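PDB 4HVT: post-proline cleaving enzyme, which probably cleaves short peptides on the carboxyl side of proline as a serine oligopeptidase of the prolyl oligopeptidase family. Local coordinates for residues K45-L50 with F695-T700; Q51-Y56 with F702-K707; L257-A262 with V302-R307. All coordinates share one frame; numbering follows the deposited sequence.

Contact 1: K45-L50 with F695-T700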
loop_
_atom_site.group_PDB
_atom_site.type_symbol
_atom_site.label_atom_id
_atom_site.label_comp_id
_atom_site.label_asym_id
_atom_site.label_seq_id
_atom_site.Cartn_x
_atom_site.Cartn_y
_atom_site.Cartn_z
ATOM N N LYS A 45 17.995 13.859 19.964
ATOM C CA LYS A 45 19.403 13.997 19.550
ATOM C C LYS A 45 19.473 14.006 18.033
ATOM O O LYS A 45 20.235 14.827 17.451
ATOM C CB LYS A 45 20.259 12.846 20.086
ATOM N N THR A 46 18.697 13.103 17.404
ATOM C CA THR A 46 18.762 12.953 15.956
ATOM C C THR A 46 18.229 14.195 15.286
ATOM O O THR A 46 18.871 14.727 14.363
ATOM C CB THR A 46 18.040 11.712 15.432
ATOM O OG1 THR A 46 18.815 10.568 15.765
ATOM C CG2 THR A 46 17.882 11.773 13.928
ATOM N N GLU A 47 17.103 14.700 15.771
ATOM C CA GLU A 47 16.481 15.847 15.106
ATOM C C GLU A 47 17.381 17.078 15.231
ATOM O O GLU A 47 17.610 17.784 14.238
ATOM C CB GLU A 47 15.055 16.110 15.615
ATOM C CG GLU A 47 14.025 15.138 15.062
ATOM C CD GLU A 47 12.615 15.696 15.124
ATOM O OE1 GLU A 47 12.194 16.149 16.215
ATOM O OE2 GLU A 47 11.933 15.689 14.076
ATOM N N LYS A 48 17.945 17.299 16.411
ATOM C CA LYS A 48 18.886 18.401 16.622
ATOM C C LYS A 48 20.115 18.275 15.691
ATOM O O LYS A 48 20.559 19.264 15.107
ATOM C CB LYS A 48 19.266 18.468 18.108
ATOM N N ALA A 49 20.646 17.066 15.523
ATOM C CA ALA A 49 21.761 16.852 14.597
ATOM C C ALA A 49 21.442 17.147 13.136
ATOM O O ALA A 49 22.257 17.710 12.411
ATOM C CB ALA A 49 22.286 15.433 14.733
ATOM N N LEU A 50 20.262 16.732 12.688
ATOM C CA LEU A 50 19.801 16.999 11.329
ATOM C C LEU A 50 19.560 18.510 11.119
ATOM O O LEU A 50 19.911 19.071 10.095
ATOM C CB LEU A 50 18.521 16.179 11.057
ATOM C CG LEU A 50 18.709 14.670 10.981
ATOM C CD1 LEU A 50 17.341 13.991 10.918
ATOM C CD2 LEU A 50 19.528 14.308 9.746
ATOM N N PHE A 695 9.890 13.688 6.027
ATOM C CA PHE A 695 10.637 13.818 4.774
ATOM C C PHE A 695 11.718 14.906 4.761
ATOM O O PHE A 695 12.726 14.759 4.098
ATOM C CB PHE A 695 9.699 13.939 3.585
ATOM C CG PHE A 695 9.046 12.631 3.263
ATOM C CD1 PHE A 695 9.844 11.530 2.886
ATOM C CD2 PHE A 695 7.720 12.439 3.520
ATOM C CE1 PHE A 695 9.292 10.299 2.616
ATOM C CE2 PHE A 695 7.139 11.216 3.226
ATOM C CZ PHE A 695 7.928 10.140 2.805
ATOM N N ILE A 696 11.528 15.948 5.537
ATOM C CA ILE A 696 12.614 16.905 5.754
ATOM C C ILE A 696 13.796 16.233 6.448
ATOM O O ILE A 696 14.954 16.464 6.093
ATOM C CB ILE A 696 12.141 18.135 6.577
ATOM C CG1 ILE A 696 11.122 18.977 5.794
ATOM C CG2 ILE A 696 13.308 18.985 7.032
ATOM C CD1 ILE A 696 10.219 19.747 6.745
ATOM N N ASN A 697 13.507 15.443 7.473
ATOM C CA ASN A 697 14.564 14.727 8.193
ATOM C C ASN A 697 15.266 13.726 7.286
ATOM O O ASN A 697 16.526 13.692 7.219
ATOM C CB ASN A 697 13.985 14.043 9.385
ATOM C CG ASN A 697 13.674 15.006 10.514
ATOM O OD1 ASN A 697 14.306 16.074 10.629
ATOM N ND2 ASN A 697 12.716 14.619 11.392
ATOM N N LEU A 698 14.465 12.978 6.531
ATOM C CA LEU A 698 15.011 11.958 5.652
ATOM C C LEU A 698 15.890 12.530 4.533
ATOM O O LEU A 698 16.982 12.006 4.258
ATOM C CB LEU A 698 13.863 11.100 5.079
ATOM C CG LEU A 698 14.360 9.863 4.323
ATOM C CD1 LEU A 698 13.574 8.619 4.618
ATOM C CD2 LEU A 698 14.368 10.219 2.853
ATOM N N TYR A 699 15.383 13.568 3.885
ATOM C CA TYR A 699 16.109 14.190 2.753
ATOM C C TYR A 699 17.298 15.030 3.226
ATOM O O TYR A 699 18.284 15.087 2.522
ATOM C CB TYR A 699 15.179 14.909 1.759
ATOM C CG TYR A 699 14.560 13.919 0.832
ATOM C CD1 TYR A 699 15.289 13.371 -0.220
ATOM C CD2 TYR A 699 13.265 13.528 0.995
ATOM C CE1 TYR A 699 14.730 12.436 -1.056
ATOM C CE2 TYR A 699 12.702 12.591 0.171
ATOM C CZ TYR A 699 13.427 12.050 -0.848
ATOM O OH TYR A 699 12.850 11.113 -1.676
ATOM N N THR A 700 17.247 15.561 4.445
ATOM C CA THR A 700 18.396 16.251 4.999
ATOM C C THR A 700 19.483 15.205 5.223
ATOM O O THR A 700 20.631 15.430 4.833
ATOM C CB THR A 700 18.038 17.040 6.271
ATOM O OG1 THR A 700 17.030 18.018 5.957
ATOM C CG2 THR A 700 19.290 17.734 6.840
#

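Contact 2: Q51-Y56 with F702-K707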
loop_
_atom_site.group_PDB
_atom_site.type_symbol
_atom_site.label_atom_id
_atom_site.label_comp_id
_atom_site.label_asym_id
_atom_site.label_seq_id
_atom_site.Cartn_x
_atom_site.Cartn_y
_atom_site.Cartn_z
ATOM N N GLN A 51 18.974 19.148 12.117
ATOM C CA GLN A 51 18.667 20.557 12.063
ATOM C C GLN A 51 19.952 21.417 12.027
ATOM O O GLN A 51 19.908 22.587 11.605
ATOM C CB GLN A 51 17.782 20.929 13.256
ATOM C CG GLN A 51 16.319 20.606 13.025
ATOM C CD GLN A 51 15.534 20.530 14.297
ATOM O OE1 GLN A 51 15.905 21.144 15.313
ATOM N NE2 GLN A 51 14.427 19.773 14.264
ATOM N N ALA A 52 21.084 20.843 12.430
ATOM C CA ALA A 52 22.383 21.585 12.397
ATOM C C ALA A 52 23.180 21.415 11.085
ATOM O O ALA A 52 24.220 22.032 10.899
ATOM C CB ALA A 52 23.230 21.152 13.569
ATOM N N MET A 53 22.746 20.521 10.219
ATOM C CA MET A 53 23.400 20.292 8.932
ATOM C C MET A 53 23.095 21.468 8.038
ATOM O O MET A 53 22.002 22.003 8.073
ATOM C CB MET A 53 22.879 18.987 8.306
ATOM C CG MET A 53 23.326 17.775 9.117
ATOM S SD MET A 53 22.636 16.220 8.506
ATOM C CE MET A 53 23.345 15.006 9.626
ATOM N N GLN A 54 24.080 21.865 7.247
ATOM C CA GLN A 54 23.940 23.011 6.373
ATOM C C GLN A 54 22.757 22.848 5.435
ATOM O O GLN A 54 22.118 23.835 5.044
ATOM C CB GLN A 54 25.256 23.294 5.572
ATOM N N GLU A 55 22.422 21.593 5.089
ATOM C CA GLU A 55 21.401 21.356 4.064
ATOM C C GLU A 55 19.978 21.487 4.593
ATOM O O GLU A 55 19.046 21.568 3.805
ATOM C CB GLU A 55 21.586 19.976 3.436
ATOM C CG GLU A 55 22.882 19.776 2.652
ATOM C CD GLU A 55 24.101 19.404 3.495
ATOM O OE1 GLU A 55 24.008 19.228 4.702
ATOM O OE2 GLU A 55 25.223 19.406 2.933
ATOM N N TYR A 56 19.802 21.493 5.912
ATOM C CA TYR A 56 18.455 21.396 6.511
ATOM C C TYR A 56 17.502 22.547 6.100
ATOM O O TYR A 56 16.336 22.306 5.688
ATOM C CB TYR A 56 18.568 21.336 8.029
ATOM C CG TYR A 56 17.266 21.178 8.723
ATOM C CD1 TYR A 56 16.744 19.912 8.932
ATOM C CD2 TYR A 56 16.514 22.283 9.144
ATOM C CE1 TYR A 56 15.529 19.732 9.545
ATOM C CE2 TYR A 56 15.274 22.091 9.771
ATOM C CZ TYR A 56 14.799 20.821 9.948
ATOM O OH TYR A 56 13.599 20.570 10.587
ATOM N N PHE A 702 20.068 12.359 3.665
ATOM C CA PHE A 702 20.683 11.865 2.439
ATOM C C PHE A 702 21.467 12.936 1.773
ATOM O O PHE A 702 22.524 12.669 1.209
ATOM C CB PHE A 702 19.620 11.288 1.494
ATOM C CG PHE A 702 19.278 9.849 1.796
ATOM C CD1 PHE A 702 20.255 8.882 1.697
ATOM C CD2 PHE A 702 17.941 9.459 2.049
ATOM C CE1 PHE A 702 19.977 7.543 1.931
ATOM C CE2 PHE A 702 17.659 8.136 2.270
ATOM C CZ PHE A 702 18.685 7.178 2.223
ATOM N N ALA A 703 20.943 14.157 1.803
ATOM C CA ALA A 703 21.619 15.266 1.126
ATOM C C ALA A 703 22.960 15.492 1.805
ATOM O O ALA A 703 24.000 15.704 1.131
ATOM C CB ALA A 703 20.791 16.509 1.196
ATOM N N ASN A 704 22.966 15.420 3.126
ATOM C CA ASN A 704 24.191 15.638 3.878
ATOM C C ASN A 704 25.184 14.466 3.752
ATOM O O ASN A 704 26.406 14.698 3.600
ATOM C CB ASN A 704 23.833 15.900 5.334
ATOM C CG ASN A 704 25.034 16.126 6.207
ATOM O OD1 ASN A 704 25.572 17.289 6.333
ATOM N ND2 ASN A 704 25.495 15.061 6.824
ATOM N N ALA A 705 24.669 13.238 3.808
ATOM C CA ALA A 705 25.489 12.031 3.688
ATOM C C ALA A 705 26.130 11.844 2.308
ATOM O O ALA A 705 27.306 11.392 2.211
ATOM C CB ALA A 705 24.687 10.777 4.089
ATOM N N LEU A 706 25.424 12.249 1.253
ATOM C CA LEU A 706 25.831 11.907 -0.103
ATOM C C LEU A 706 26.290 13.116 -0.844
ATOM O O LEU A 706 26.531 13.027 -2.049
ATOM C CB LEU A 706 24.656 11.227 -0.840
ATOM C CG LEU A 706 24.052 10.005 -0.128
ATOM C CD1 LEU A 706 22.829 9.451 -0.867
ATOM C CD2 LEU A 706 25.060 8.884 0.100
ATOM N N LYS A 707 26.285 14.273 -0.168
ATOM C CA LYS A 707 26.842 15.519 -0.724
ATOM C C LYS A 707 26.045 16.066 -1.907
ATOM O O LYS A 707 26.634 16.467 -2.901
ATOM C CB LYS A 707 28.340 15.307 -1.074
#

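Contact 3: L257-A262 with V302-R307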
loop_
_atom_site.group_PDB
_atom_site.type_symbol
_atom_site.label_atom_id
_atom_site.label_comp_id
_atom_site.label_asym_id
_atom_site.label_seq_id
_atom_site.Cartn_x
_atom_site.Cartn_y
_atom_site.Cartn_z
ATOM N N LEU A 257 -25.699 -10.042 -2.108
ATOM C CA LEU A 257 -24.698 -11.082 -2.169
ATOM C C LEU A 257 -23.430 -10.504 -1.551
ATOM O O LEU A 257 -22.845 -9.575 -2.076
ATOM C CB LEU A 257 -24.488 -11.548 -3.608
ATOM C CG LEU A 257 -25.709 -12.294 -4.205
ATOM C CD1 LEU A 257 -25.463 -12.363 -5.710
ATOM C CD2 LEU A 257 -26.012 -13.690 -3.581
ATOM N N ILE A 258 -22.985 -11.128 -0.469
ATOM C CA ILE A 258 -21.805 -10.738 0.241
ATOM C C ILE A 258 -20.706 -11.776 0.065
ATOM O O ILE A 258 -20.952 -12.994 0.222
ATOM C CB ILE A 258 -22.141 -10.539 1.768
ATOM C CG1 ILE A 258 -23.251 -9.476 1.982
ATOM C CG2 ILE A 258 -20.876 -10.272 2.587
ATOM C CD1 ILE A 258 -22.886 -8.064 1.643
ATOM N N PHE A 259 -19.494 -11.292 -0.262
ATOM C CA PHE A 259 -18.319 -12.123 -0.390
ATOM C C PHE A 259 -17.639 -12.144 0.952
ATOM O O PHE A 259 -17.187 -11.121 1.439
ATOM C CB PHE A 259 -17.428 -11.514 -1.482
ATOM C CG PHE A 259 -16.105 -12.253 -1.726
ATOM C CD1 PHE A 259 -16.084 -13.514 -2.310
ATOM C CD2 PHE A 259 -14.930 -11.652 -1.454
ATOM C CE1 PHE A 259 -14.906 -14.175 -2.575
ATOM C CE2 PHE A 259 -13.730 -12.305 -1.752
ATOM C CZ PHE A 259 -13.708 -13.558 -2.289
ATOM N N ILE A 260 -17.529 -13.334 1.518
ATOM C CA ILE A 260 -16.818 -13.533 2.806
ATOM C C ILE A 260 -15.519 -14.195 2.481
ATOM O O ILE A 260 -15.518 -15.220 1.811
ATOM C CB ILE A 260 -17.623 -14.407 3.731
ATOM C CG1 ILE A 260 -18.887 -13.605 4.173
ATOM C CG2 ILE A 260 -16.798 -14.816 4.924
ATOM C CD1 ILE A 260 -19.765 -14.411 5.085
ATOM N N SER A 261 -14.411 -13.588 2.922
ATOM C CA SER A 261 -13.095 -14.059 2.585
ATOM C C SER A 261 -12.267 -14.285 3.868
ATOM O O SER A 261 -11.988 -13.358 4.601
ATOM C CB SER A 261 -12.439 -13.076 1.620
ATOM O OG SER A 261 -11.142 -13.492 1.201
ATOM N N ALA A 262 -11.923 -15.550 4.078
ATOM C CA ALA A 262 -11.115 -15.999 5.217
ATOM C C ALA A 262 -9.714 -16.327 4.707
ATOM O O ALA A 262 -9.500 -17.300 4.024
ATOM C CB ALA A 262 -11.725 -17.211 5.882
ATOM N N VAL A 302 -17.918 -12.481 -12.412
ATOM C CA VAL A 302 -16.850 -12.172 -11.503
ATOM C C VAL A 302 -15.526 -12.550 -12.126
ATOM O O VAL A 302 -15.470 -13.460 -12.938
ATOM C CB VAL A 302 -17.027 -12.884 -10.131
ATOM C CG1 VAL A 302 -18.160 -12.257 -9.328
ATOM C CG2 VAL A 302 -17.297 -14.331 -10.346
ATOM N N PHE A 303 -14.502 -11.758 -11.828
ATOM C CA PHE A 303 -13.155 -11.921 -12.376
ATOM C C PHE A 303 -12.219 -12.391 -11.318
ATOM O O PHE A 303 -12.147 -11.782 -10.251
ATOM C CB PHE A 303 -12.633 -10.593 -12.905
ATOM C CG PHE A 303 -13.536 -9.953 -13.938
ATOM C CD1 PHE A 303 -13.648 -10.523 -15.151
ATOM C CD2 PHE A 303 -14.306 -8.831 -13.650
ATOM C CE1 PHE A 303 -14.476 -10.018 -16.119
ATOM C CE2 PHE A 303 -15.158 -8.328 -14.607
ATOM C CZ PHE A 303 -15.277 -8.954 -15.828
ATOM N N TRP A 304 -11.403 -13.417 -11.624
ATOM C CA TRP A 304 -10.529 -14.039 -10.671
ATOM C C TRP A 304 -9.132 -14.160 -11.271
ATOM O O TRP A 304 -8.943 -14.570 -12.431
ATOM C CB TRP A 304 -11.042 -15.414 -10.264
ATOM C CG TRP A 304 -12.247 -15.362 -9.386
ATOM C CD1 TRP A 304 -13.503 -14.988 -9.759
ATOM C CD2 TRP A 304 -12.327 -15.661 -7.968
ATOM N NE1 TRP A 304 -14.361 -14.994 -8.659
ATOM C CE2 TRP A 304 -13.659 -15.426 -7.557
ATOM C CE3 TRP A 304 -11.380 -16.091 -6.998
ATOM C CZ2 TRP A 304 -14.087 -15.639 -6.236
ATOM C CZ3 TRP A 304 -11.809 -16.290 -5.705
ATOM C CH2 TRP A 304 -13.162 -16.096 -5.336
ATOM N N LEU A 305 -8.159 -13.757 -10.469
ATOM C CA LEU A 305 -6.743 -13.882 -10.796
ATOM C C LEU A 305 -6.194 -15.182 -10.233
ATOM O O LEU A 305 -6.476 -15.507 -9.090
ATOM C CB LEU A 305 -5.952 -12.722 -10.181
ATOM C CG LEU A 305 -4.428 -12.691 -10.329
ATOM C CD1 LEU A 305 -4.086 -12.573 -11.804
ATOM C CD2 LEU A 305 -3.832 -11.577 -9.499
ATOM N N LEU A 306 -5.359 -15.847 -11.031
ATOM C CA LEU A 306 -4.677 -17.068 -10.610
ATOM C C LEU A 306 -3.271 -16.765 -10.114
ATOM O O LEU A 306 -2.516 -16.093 -10.775
ATOM C CB LEU A 306 -4.652 -18.105 -11.731
ATOM C CG LEU A 306 -5.982 -18.437 -12.412
ATOM C CD1 LEU A 306 -5.803 -19.601 -13.376
ATOM C CD2 LEU A 306 -7.083 -18.711 -11.386
ATOM N N ARG A 307 -2.934 -17.347 -8.967
ATOM C CA ARG A 307 -1.560 -17.288 -8.458
ATOM C C ARG A 307 -0.784 -18.570 -8.868
ATOM O O ARG A 307 0.461 -18.579 -8.897
ATOM C CB ARG A 307 -1.589 -17.124 -6.922
ATOM C CG ARG A 307 -0.234 -17.332 -6.280
ATOM C CD ARG A 307 -0.193 -16.755 -4.874
ATOM N NE ARG A 307 0.971 -17.241 -4.126
ATOM C CZ ARG A 307 2.186 -16.701 -4.140
ATOM N NH1 ARG A 307 2.440 -15.657 -4.912
ATOM N NH2 ARG A 307 3.200 -17.278 -3.443
#

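Contact 1: K45-L50 with F695-T700
Within segments 45-50 and 695-700, Leu-50 and Asn-697 have the nearest CA atoms; the segment axes cross at 62°, 10.4 Å apart. Helix 688-706 is the last helix of the alpha/beta-hydrolase domain of this prolyl oligopeptidase, and the N-terminal helix 34-51 packs against it. The side chain of Asn-697 takes two kinds of contact. In the Glu-47 conformer described here, ND2 of Asn-697 gives a hydrogen bond to OE2 of Glu-47 at 3.0 Å, with an N-H...O angle of 158°. The acceptor lies almost in the amide plane and offers its anti lone pair, while carboxylate and amide are turned steeply to each other. Asn-693 ND2, one helical turn earlier, is the stronger partner of this oxygen and Asn-697 the second, so in that conformer two amides grip it. Next to this polar pair, CD1 of Leu-50 lies 3.7 Å from CB of Asn-697, the two side chains crossing nearly at right angles. Thr-700 adds its methyl: with CG2 anti to the backbone N, that group rests 3.6 Å from the carbonyl O of Leu-50. Its hydroxyl turns back instead, OG1 donating to Ile-696 O at 2.6 Å, from the opposite face of that carbonyl to Thr-700 N.

Contact 2: Q51-Y56 with F702-K707
Met-53 lays its thioether across the side chain of Asn-704, with SD 3.3 Å from CG and 3.4 Å from CB of that asparagine. The methionine is extended beyond CG (chi2 175°, chi3 179°), which carries its CE methyl on past the amide group, and the two side chains cross at about a right angle. Glu-55, the third residue of the turn, reaches the same asparagine. Its chain bends at chi2 (83°), bringing the carboxylate back over the helix, where OE1 stands 3.4 Å from Asn-704 CB and CD lies 3.8 Å from Asn-704 CA. Carboxylate and amide are steeply inclined to one another. The aliphatic part of Glu-55 has a neighbour too, CG meeting CB of Ala-703 at 4.1 Å. Asn-704 thus meets a sulfur and a carboxylate on two adjacent sides, about a right angle apart, both from one short connection. A type I beta turn from Met-53 to Tyr-56, closed by Tyr-56 N donating to Met-53 O at 3.1 Å, spaces the two residues. Met-53 also touches Thr-700, one turn back on the same helix. A tight turn linking helices 34-51 and 56-67 thus sits on the C-terminal helix of an alpha/beta-hydrolase domain.

Contact 3: L257-A262 with V302-R307
Phe-259 and Trp-304 reach out from opposite directions and meet through the outer parts of their rings. The planes stand at 79° and the centroid of the Phe-259 ring is 5.9 Å from that of the six-membered ring of Trp-304, an oblique aromatic pair. The touch itself is narrow: CE1 of Phe-259 lies 3.8 Å from CH2 of Trp-304 and 4.0 Å from its CZ2, while CZ of Phe-259 is 4.0 Å from CH2. Phe-259 has CG anti to its own N (chi1 178°), which sends the ring out from its strand toward the tryptophan. CA of Phe-259 and CA of Trp-304 are 13.0 Å apart, and the two rings span that gap. On its own strand Val-302 flanks the indole, with CG2 at the ring edge and in its plane. The contact is apolar and buries only 71 Å² between the segments. Leu-294 of strand 293-298 touches both side chains, with Asn-271 of strand 269-275 also beside Phe-259. The pair packs between two successive blades of the beta-propeller, each a four-stranded antiparallel sheet: strand 257-263 lies between 242-247 and 269-275, and strand 301-305 between 293-298 and 322-326.

In the fold
Contacts 1 and 2 are neighbours, their centres 8 Å apart, and both use helix 688-706. Along the chain their segments alternate, 45-50 and 51-56 coming first, then 695-700 and 702-707, so the end of helix 34-51 and the turn after it meet successive parts of helix 688-706. Tyr-56 connects them, packing against Leu-50, Ile-696, Asn-697 and Thr-700. Contact 3 lies across the chain's centre, about 44 Å from contact 1 and 49 Å from contact 2 between centres. It belongs to the propeller, whose strands fall within the long loop that contacts 1 and 2 close. The two ends of the chain thus meet on the hydrolase domain, with the propeller inserted between them in sequence.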